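Local atomic coordinates of biofilm-associated surface protein (Staphylococcus aureus, PDB entry 7C7U), a protein that is a cell wall-anchored surface protein that takes part in biofilm formation and probably acts as a switch modulating functional amyloid assembly. Residues A292-D297 and G302-D307; K311-N316 and V323-V328. All blocks are in the same frame, centred on the assembly; numbering follows the deposited sequence.

Contact 1. Residues A292-D297 and G302-D307; sequences ADLTID and GTITSD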
ATOM      1  N   ALA A 292       1.322  14.768 -26.059  1.00 35.73           N
ATOM      2  CA  ALA A 292       2.483  14.386 -26.848  1.00 38.26           C
ATOM      3  C   ALA A 292       2.984  13.025 -26.400  1.00 39.22           C
ATOM      4  O   ALA A 292       2.745  12.592 -25.268  1.00 37.70           O
ATOM      5  CB  ALA A 292       3.627  15.405 -26.737  1.00 35.28           C
ATOM      6  N   ASP A 293       3.704  12.374 -27.312  1.00 38.73           N
ATOM      7  CA  ASP A 293       4.581  11.261 -26.982  1.00 39.38           C
ATOM      8  C   ASP A 293       5.963  11.804 -26.661  1.00 42.29           C
ATOM      9  O   ASP A 293       6.447  12.724 -27.326  1.00 40.22           O
ATOM     10  CB  ASP A 293       4.664  10.272 -28.147  1.00 40.55           C
ATOM     11  CG  ASP A 293       3.329   9.618 -28.443  1.00 47.56           C
ATOM     12  OD1 ASP A 293       2.856   8.839 -27.593  1.00 50.04           O
ATOM     13  OD2 ASP A 293       2.732   9.914 -29.505  1.00 47.34           O
ATOM     14  N   LEU A 294       6.590  11.250 -25.626  1.00 39.06           N
ATOM     15  CA  LEU A 294       7.902  11.706 -25.195  1.00 38.13           C
ATOM     16  C   LEU A 294       8.947  10.635 -25.460  1.00 42.71           C
ATOM     17  O   LEU A 294       8.675   9.438 -25.343  1.00 44.66           O
ATOM     18  CB  LEU A 294       7.910  12.063 -23.704  1.00 36.06           C
ATOM     19  CG  LEU A 294       6.976  13.182 -23.256  1.00 30.88           C
ATOM     20  CD1 LEU A 294       6.879  13.239 -21.728  1.00 26.82           C
ATOM     21  CD2 LEU A 294       7.494  14.512 -23.817  1.00 35.04           C
ATOM     22  N   THR A 295      10.152  11.071 -25.791  1.00 38.81           N
ATOM     23  CA  THR A 295      11.271  10.157 -25.937  1.00 44.46           C
ATOM     24  C   THR A 295      12.263  10.381 -24.805  1.00 46.61           C
ATOM     25  O   THR A 295      12.424  11.503 -24.309  1.00 39.85           O
ATOM     26  CB  THR A 295      11.973  10.325 -27.283  1.00 46.52           C
ATOM     27  OG1 THR A 295      12.877  11.428 -27.211  1.00 53.14           O
ATOM     28  CG2 THR A 295      10.961  10.566 -28.390  1.00 46.50           C
ATOM     29  N   ILE A 296      12.917   9.287 -24.399  1.00 41.85           N
ATOM     30  CA  ILE A 296      13.947   9.285 -23.368  1.00 40.16           C
ATOM     31  C   ILE A 296      15.186   8.617 -23.940  1.00 42.61           C
ATOM     32  O   ILE A 296      15.090   7.744 -24.808  1.00 50.64           O
ATOM     33  CB  ILE A 296      13.474   8.556 -22.091  1.00 41.43           C
ATOM     34  CG1 ILE A 296      12.666   7.312 -22.473  1.00 43.91           C
ATOM     35  CG2 ILE A 296      12.649   9.472 -21.203  1.00 40.94           C
ATOM     36  CD1 ILE A 296      12.486   6.330 -21.351  1.00 42.50           C
ATOM     37  N   ASP A 297      16.358   9.029 -23.458  1.00 40.55           N
ATOM     38  CA  ASP A 297      17.594   8.403 -23.908  1.00 42.47           C
ATOM     39  C   ASP A 297      17.908   7.212 -22.998  1.00 43.61           C
ATOM     40  O   ASP A 297      17.104   6.835 -22.140  1.00 40.23           O
ATOM     41  CB  ASP A 297      18.731   9.429 -23.998  1.00 38.90           C
ATOM     42  CG  ASP A 297      19.152  10.000 -22.649  1.00 44.34           C
ATOM     43  OD1 ASP A 297      18.803   9.443 -21.590  1.00 42.03           O
ATOM     44  OD2 ASP A 297      19.845  11.042 -22.646  1.00 46.64           O
ATOM     45  N   GLY A 302      15.057  13.244 -21.251  1.00 34.35           N
ATOM     46  CA  GLY A 302      14.431  13.716 -22.467  1.00 31.91           C
ATOM     47  C   GLY A 302      14.104  15.191 -22.368  1.00 31.56           C
ATOM     48  O   GLY A 302      14.194  15.811 -21.301  1.00 26.84           O
ATOM     49  N   THR A 303      13.704  15.739 -23.509  1.00 30.78           N
ATOM     50  CA  THR A 303      13.331  17.140 -23.617  1.00 36.38           C
ATOM     51  C   THR A 303      12.289  17.263 -24.718  1.00 35.31           C
ATOM     52  O   THR A 303      12.306  16.507 -25.693  1.00 37.65           O
ATOM     53  CB  THR A 303      14.559  18.019 -23.900  1.00 35.32           C
ATOM     54  OG1 THR A 303      14.144  19.380 -24.056  1.00 39.70           O
ATOM     55  CG2 THR A 303      15.245  17.570 -25.169  1.00 41.53           C
ATOM     56  N   ILE A 304      11.359  18.193 -24.545  1.00 33.66           N
ATOM     57  CA  ILE A 304      10.333  18.435 -25.550  1.00 32.21           C
ATOM     58  C   ILE A 304      10.159  19.942 -25.690  1.00 35.21           C
ATOM     59  O   ILE A 304      10.238  20.683 -24.706  1.00 31.11           O
ATOM     60  CB  ILE A 304       8.998  17.736 -25.205  1.00 33.39           C
ATOM     61  CG1 ILE A 304       8.004  17.907 -26.353  1.00 31.72           C
ATOM     62  CG2 ILE A 304       8.408  18.284 -23.913  1.00 33.72           C
ATOM     63  CD1 ILE A 304       6.685  17.268 -26.126  1.00 36.80           C
ATOM     64  N   THR A 305       9.974  20.398 -26.921  1.00 32.54           N
ATOM     65  CA  THR A 305       9.696  21.803 -27.172  1.00 35.41           C
ATOM     66  C   THR A 305       8.689  21.886 -28.309  1.00 34.71           C
ATOM     67  O   THR A 305       8.184  20.873 -28.804  1.00 38.87           O
ATOM     68  CB  THR A 305      10.974  22.593 -27.469  1.00 32.80           C
ATOM     69  OG1 THR A 305      10.689  24.011 -27.433  1.00 39.33           O
ATOM     70  CG2 THR A 305      11.539  22.195 -28.822  1.00 36.36           C
ATOM     71  N   SER A 306       8.369  23.106 -28.702  1.00 35.11           N
ATOM     72  CA  SER A 306       7.236  23.353 -29.571  1.00 33.35           C
ATOM     73  C   SER A 306       7.380  24.745 -30.162  1.00 34.46           C
ATOM     74  O   SER A 306       8.134  25.571 -29.657  1.00 32.57           O
ATOM     75  CB  SER A 306       5.929  23.237 -28.786  1.00 35.31           C
ATOM     76  OG  SER A 306       4.880  23.873 -29.462  1.00 36.32           O
ATOM     77  N   ASP A 307       6.641  24.998 -31.239  1.00 38.81           N
ATOM     78  CA  ASP A 307       6.576  26.356 -31.753  1.00 39.81           C
ATOM     79  C   ASP A 307       5.694  27.233 -30.885  1.00 36.43           C
ATOM     80  O   ASP A 307       5.753  28.459 -31.005  1.00 38.07           O
ATOM     81  CB  ASP A 307       6.076  26.364 -33.203  1.00 42.14           C
ATOM     82  CG  ASP A 307       7.163  25.972 -34.201  1.00 42.51           C
ATOM     83  OD1 ASP A 307       8.319  26.415 -34.043  1.00 48.88           O
ATOM     84  OD2 ASP A 307       6.866  25.216 -35.142  1.00 49.88           O
TER
HETATM   85  O   HOH W   1      10.570  13.932 -26.398  1.00 37.77           O
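Ile296 and Gly302 bring the two backbones closest, with their CA atoms 4.5 Å apart, and the segments then spread to 7.2 Å between the CA atoms of Leu294 and Ile304. No direct hydrogen bond joins the segments. At the close end Gly302 lays its CA against Thr295 O at 3.5 Å, a CA-H...O contact with 145° at the hydrogen. The same oxygen accepts a hydrogen bond from the hydroxyl of Tyr255. Where the backbones part, water 1 bridges them. It accepts from Thr295 N at 3.0 Å and donates to Thr303 O at 3.2 Å.

Ile304 fills the wider end. Its CG1 is anti to the backbone N (chi1 -174°) and its side chain is fully extended, which carries CD1 across to the other strand. There CD1 meets Ala292 CB at 3.6 Å and Leu294 CD2 at 3.7 Å. The Leu294 side chain crosses that of Ile304 at about a right angle, and its CD2 also lies beside Ile304 CB and CG2.

Strands 290-294 and 301-305 are edge strands of two different antiparallel sheets, paired with 265-272 and 252-257. The contact therefore joins sheet edges through methyl groups, one water and a weak CA-H...O contact, not through a backbone ladder.

Contact 2. Residues K311-N316 and V323-V328; sequences KLIEFN and VGVRVV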
ATOM      1  N   LYS A 311       0.652  24.969 -26.199  1.00 31.47           N
ATOM      2  CA  LYS A 311      -0.110  23.808 -26.646  1.00 35.63           C
ATOM      3  C   LYS A 311       0.196  22.558 -25.829  1.00 34.32           C
ATOM      4  O   LYS A 311      -0.601  21.607 -25.842  1.00 35.66           O
ATOM      5  CB  LYS A 311       0.150  23.533 -28.134  1.00 37.56           C
ATOM      6  CG  LYS A 311      -0.265  24.684 -29.053  1.00 43.61           C
ATOM      7  CD  LYS A 311      -0.365  24.313 -30.518  1.00 50.22           C
ATOM      8  CE  LYS A 311       0.884  24.543 -31.292  1.00 52.30           C
ATOM      9  NZ  LYS A 311       0.658  24.297 -32.753  1.00 58.12           N
ATOM     10  N   LEU A 312       1.330  22.529 -25.130  1.00 30.74           N
ATOM     11  CA  LEU A 312       1.767  21.348 -24.389  1.00 33.74           C
ATOM     12  C   LEU A 312       1.618  21.475 -22.887  1.00 35.57           C
ATOM     13  O   LEU A 312       1.422  20.459 -22.208  1.00 34.26           O
ATOM     14  CB  LEU A 312       3.227  21.025 -24.706  1.00 29.73           C
ATOM     15  CG  LEU A 312       3.447  20.673 -26.169  1.00 36.03           C
ATOM     16  CD1 LEU A 312       4.903  20.332 -26.419  1.00 30.02           C
ATOM     17  CD2 LEU A 312       2.531  19.517 -26.558  1.00 36.42           C
ATOM     18  N   ILE A 313       1.689  22.695 -22.363  1.00 29.92           N
ATOM     19  CA  ILE A 313       1.644  22.962 -20.936  1.00 27.78           C
ATOM     20  C   ILE A 313       0.598  24.033 -20.685  1.00 29.63           C
ATOM     21  O   ILE A 313       0.613  25.086 -21.337  1.00 33.74           O
ATOM     22  CB  ILE A 313       3.021  23.407 -20.400  1.00 29.61           C
ATOM     23  CG1 ILE A 313       4.017  22.243 -20.446  1.00 34.47           C
ATOM     24  CG2 ILE A 313       2.895  23.979 -18.979  1.00 28.81           C
ATOM     25  CD1 ILE A 313       5.444  22.671 -20.198  1.00 28.86           C
ATOM     26  N   GLU A 314      -0.292  23.775 -19.730  1.00 30.56           N
ATOM     27  CA  GLU A 314      -1.272  24.751 -19.270  1.00 34.65           C
ATOM     28  C   GLU A 314      -0.590  25.669 -18.253  1.00 33.42           C
ATOM     29  O   GLU A 314      -0.459  25.336 -17.069  1.00 29.85           O
ATOM     30  CB  GLU A 314      -2.495  24.053 -18.677  1.00 31.99           C
ATOM     31  CG  GLU A 314      -3.483  25.031 -18.049  1.00 37.48           C
ATOM     32  CD  GLU A 314      -3.982  26.084 -19.045  1.00 41.17           C
ATOM     33  OE1 GLU A 314      -4.973  25.807 -19.759  1.00 45.85           O
ATOM     34  OE2 GLU A 314      -3.369  27.175 -19.149  1.00 39.45           O
ATOM     35  N   PHE A 315      -0.158  26.843 -18.707  1.00 31.01           N
ATOM     36  CA  PHE A 315       0.508  27.775 -17.812  1.00 31.44           C
ATOM     37  C   PHE A 315      -0.457  28.644 -17.018  1.00 32.46           C
ATOM     38  O   PHE A 315       0.017  29.505 -16.261  1.00 31.14           O
ATOM     39  CB  PHE A 315       1.448  28.689 -18.596  1.00 28.91           C
ATOM     40  CG  PHE A 315       2.739  28.049 -18.995  1.00 27.23           C
ATOM     41  CD1 PHE A 315       3.759  27.883 -18.071  1.00 26.79           C
ATOM     42  CD2 PHE A 315       2.949  27.649 -20.306  1.00 25.85           C
ATOM     43  CE1 PHE A 315       4.977  27.318 -18.444  1.00 28.12           C
ATOM     44  CE2 PHE A 315       4.157  27.085 -20.689  1.00 26.71           C
ATOM     45  CZ  PHE A 315       5.179  26.919 -19.755  1.00 25.68           C
ATOM     46  N   ASN A 316      -1.773  28.448 -17.172  1.00 31.33           N
ATOM     47  CA  ASN A 316      -2.787  29.319 -16.564  1.00 33.85           C
ATOM     48  C   ASN A 316      -2.434  30.794 -16.787  1.00 29.15           C
ATOM     49  O   ASN A 316      -2.315  31.582 -15.851  1.00 26.29           O
ATOM     50  CB  ASN A 316      -2.951  29.004 -15.073  1.00 31.21           C
ATOM     51  CG  ASN A 316      -3.170  27.525 -14.810  1.00 34.78           C
ATOM     52  OD1 ASN A 316      -4.034  26.903 -15.415  1.00 36.56           O
ATOM     53  ND2 ASN A 316      -2.388  26.959 -13.905  1.00 34.05           N
ATOM     54  N   VAL A 323       1.084  26.012 -11.967  1.00 28.37           N
ATOM     55  CA  VAL A 323       1.268  25.277 -13.215  1.00 28.03           C
ATOM     56  C   VAL A 323       1.482  23.793 -12.898  1.00 30.69           C
ATOM     57  O   VAL A 323       2.330  23.439 -12.075  1.00 31.27           O
ATOM     58  CB  VAL A 323       2.457  25.845 -14.003  1.00 30.85           C
ATOM     59  CG1 VAL A 323       2.713  25.046 -15.280  1.00 29.54           C
ATOM     60  CG2 VAL A 323       2.225  27.365 -14.331  1.00 25.89           C
ATOM     61  N   GLY A 324       0.735  22.923 -13.565  1.00 31.95           N
ATOM     62  CA  GLY A 324       0.909  21.480 -13.434  1.00 31.46           C
ATOM     63  C   GLY A 324       1.427  20.893 -14.738  1.00 30.65           C
ATOM     64  O   GLY A 324       1.038  21.334 -15.821  1.00 32.64           O
ATOM     65  N   VAL A 325       2.328  19.920 -14.623  1.00 29.54           N
ATOM     66  CA  VAL A 325       2.835  19.166 -15.767  1.00 28.62           C
ATOM     67  C   VAL A 325       2.807  17.685 -15.393  1.00 31.72           C
ATOM     68  O   VAL A 325       3.268  17.310 -14.311  1.00 31.11           O
ATOM     69  CB  VAL A 325       4.259  19.597 -16.167  1.00 26.52           C
ATOM     70  CG1 VAL A 325       4.678  18.883 -17.428  1.00 30.03           C
ATOM     71  CG2 VAL A 325       4.323  21.121 -16.409  1.00 30.23           C
ATOM     72  N   ARG A 326       2.247  16.850 -16.262  1.00 29.65           N
ATOM     73  CA  ARG A 326       2.150  15.415 -15.982  1.00 27.51           C
ATOM     74  C   ARG A 326       2.938  14.612 -17.000  1.00 24.64           C
ATOM     75  O   ARG A 326       2.724  14.745 -18.214  1.00 28.79           O
ATOM     76  CB  ARG A 326       0.703  14.940 -15.972  1.00 26.85           C
ATOM     77  CG  ARG A 326       0.578  13.400 -15.917  1.00 26.51           C
ATOM     78  CD  ARG A 326      -0.867  12.987 -15.614  1.00 31.86           C
ATOM     79  NE  ARG A 326      -1.167  13.136 -14.190  1.00 36.66           N
ATOM     80  CZ  ARG A 326      -2.353  12.923 -13.633  1.00 39.91           C
ATOM     81  NH1 ARG A 326      -3.386  12.559 -14.391  1.00 38.37           N
ATOM     82  NH2 ARG A 326      -2.503  13.081 -12.322  1.00 38.48           N
ATOM     83  N   VAL A 327       3.815  13.747 -16.516  1.00 29.29           N
ATOM     84  CA  VAL A 327       4.469  12.750 -17.352  1.00 27.82           C
ATOM     85  C   VAL A 327       3.880  11.392 -16.993  1.00 26.97           C
ATOM     86  O   VAL A 327       3.762  11.061 -15.809  1.00 24.43           O
ATOM     87  CB  VAL A 327       5.993  12.765 -17.169  1.00 25.37           C
ATOM     88  CG1 VAL A 327       6.646  11.643 -17.996  1.00 27.30           C
ATOM     89  CG2 VAL A 327       6.554  14.128 -17.602  1.00 27.33           C
ATOM     90  N   VAL A 328       3.520  10.612 -18.006  1.00 28.23           N
ATOM     91  CA  VAL A 328       2.897   9.296 -17.812  1.00 30.92           C
ATOM     92  C   VAL A 328       3.838   8.215 -18.321  1.00 28.18           C
ATOM     93  O   VAL A 328       4.254   8.243 -19.485  1.00 33.71           O
ATOM     94  CB  VAL A 328       1.538   9.206 -18.521  1.00 29.44           C
ATOM     95  CG1 VAL A 328       0.900   7.784 -18.285  1.00 31.61           C
ATOM     96  CG2 VAL A 328       0.605  10.305 -18.024  1.00 30.29           C
TER
HETATM   97  O   HOH W   2      -1.492  23.625 -15.223  1.00 30.28           O
HETATM   98  O   HOH W   3      -0.023  21.309 -18.226  1.00 32.47           O
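Val323 is the main bump of this contact, and the bend at 313-316 forms the hollow that takes it. Its two methyls divide the work. With chi1 at 177°, CG1 points opposite its own nitrogen and lies 3.9 Å from Ile313 CG2 and 3.7 Å from Glu314 O. CG2 meets Phe315 O at 3.6 Å and also touches Phe315 CA. The Phe315 ring borders the same hollow: its CD1 is 4.1 Å from Val323 CG2, which approaches the ring obliquely. Asn316 borders it too: its ND2 is in van der Waals contact with Val323 and donates its hydrogen bond to Glu321 O.

Ile313 supplies a second bump. Its CG2 covers one face of the Phe315 ring, 3.6 Å above the plane and over its centre. The same methyl touches CG1 of Val323 and CG2 of Val325, so it is wedged between the ring and the two valines. The Ile313 side chain crosses that of Val323 at about a right angle.

Strand 323-331 is the middle strand of a five-stranded antiparallel sheet, between 228-237 and 265-272. The loop 311-316 packs on its start, and Tyr253 of strand 252-257, in the facing sheet, touches both Ile313 and Val325.

Two waters span the backbones between Glu314 and Gly324. Water 3 accepts from Glu314 N and donates to Gly324 O at 2.6 Å. Water 2 accepts from Gly324 N at 2.9 Å and lies 2.7 Å from Glu314 O. Within the bend, Asn316 N donates to Glu314 OE2 on the anti side of the carboxylate, 18° out of its plane. Lys237 NZ donates hydrogen bonds to the carbonyl oxygens of Phe315 and Asn316.

Overall arrangement
The two contacts follow one another in sequence, with centres about 13 Å apart. Strand 301-305, which enters contact 1, is followed by the loop 311-316 and then by strand 323-331 of contact 2. Leu312 joins the two: its CD1 is 3.6 Å from Ile304 CD1 and 3.9 Å from Ser306 CB. A second link is Leu294 CD1, 4.1 Å from Val327 CG1. Strands 290-294 and 323-331 belong to the same five-stranded sheet, one at its edge and one in its middle. Contact 1 lies at the surface, while contact 2 is buried. No calcium ligand lies in either contact.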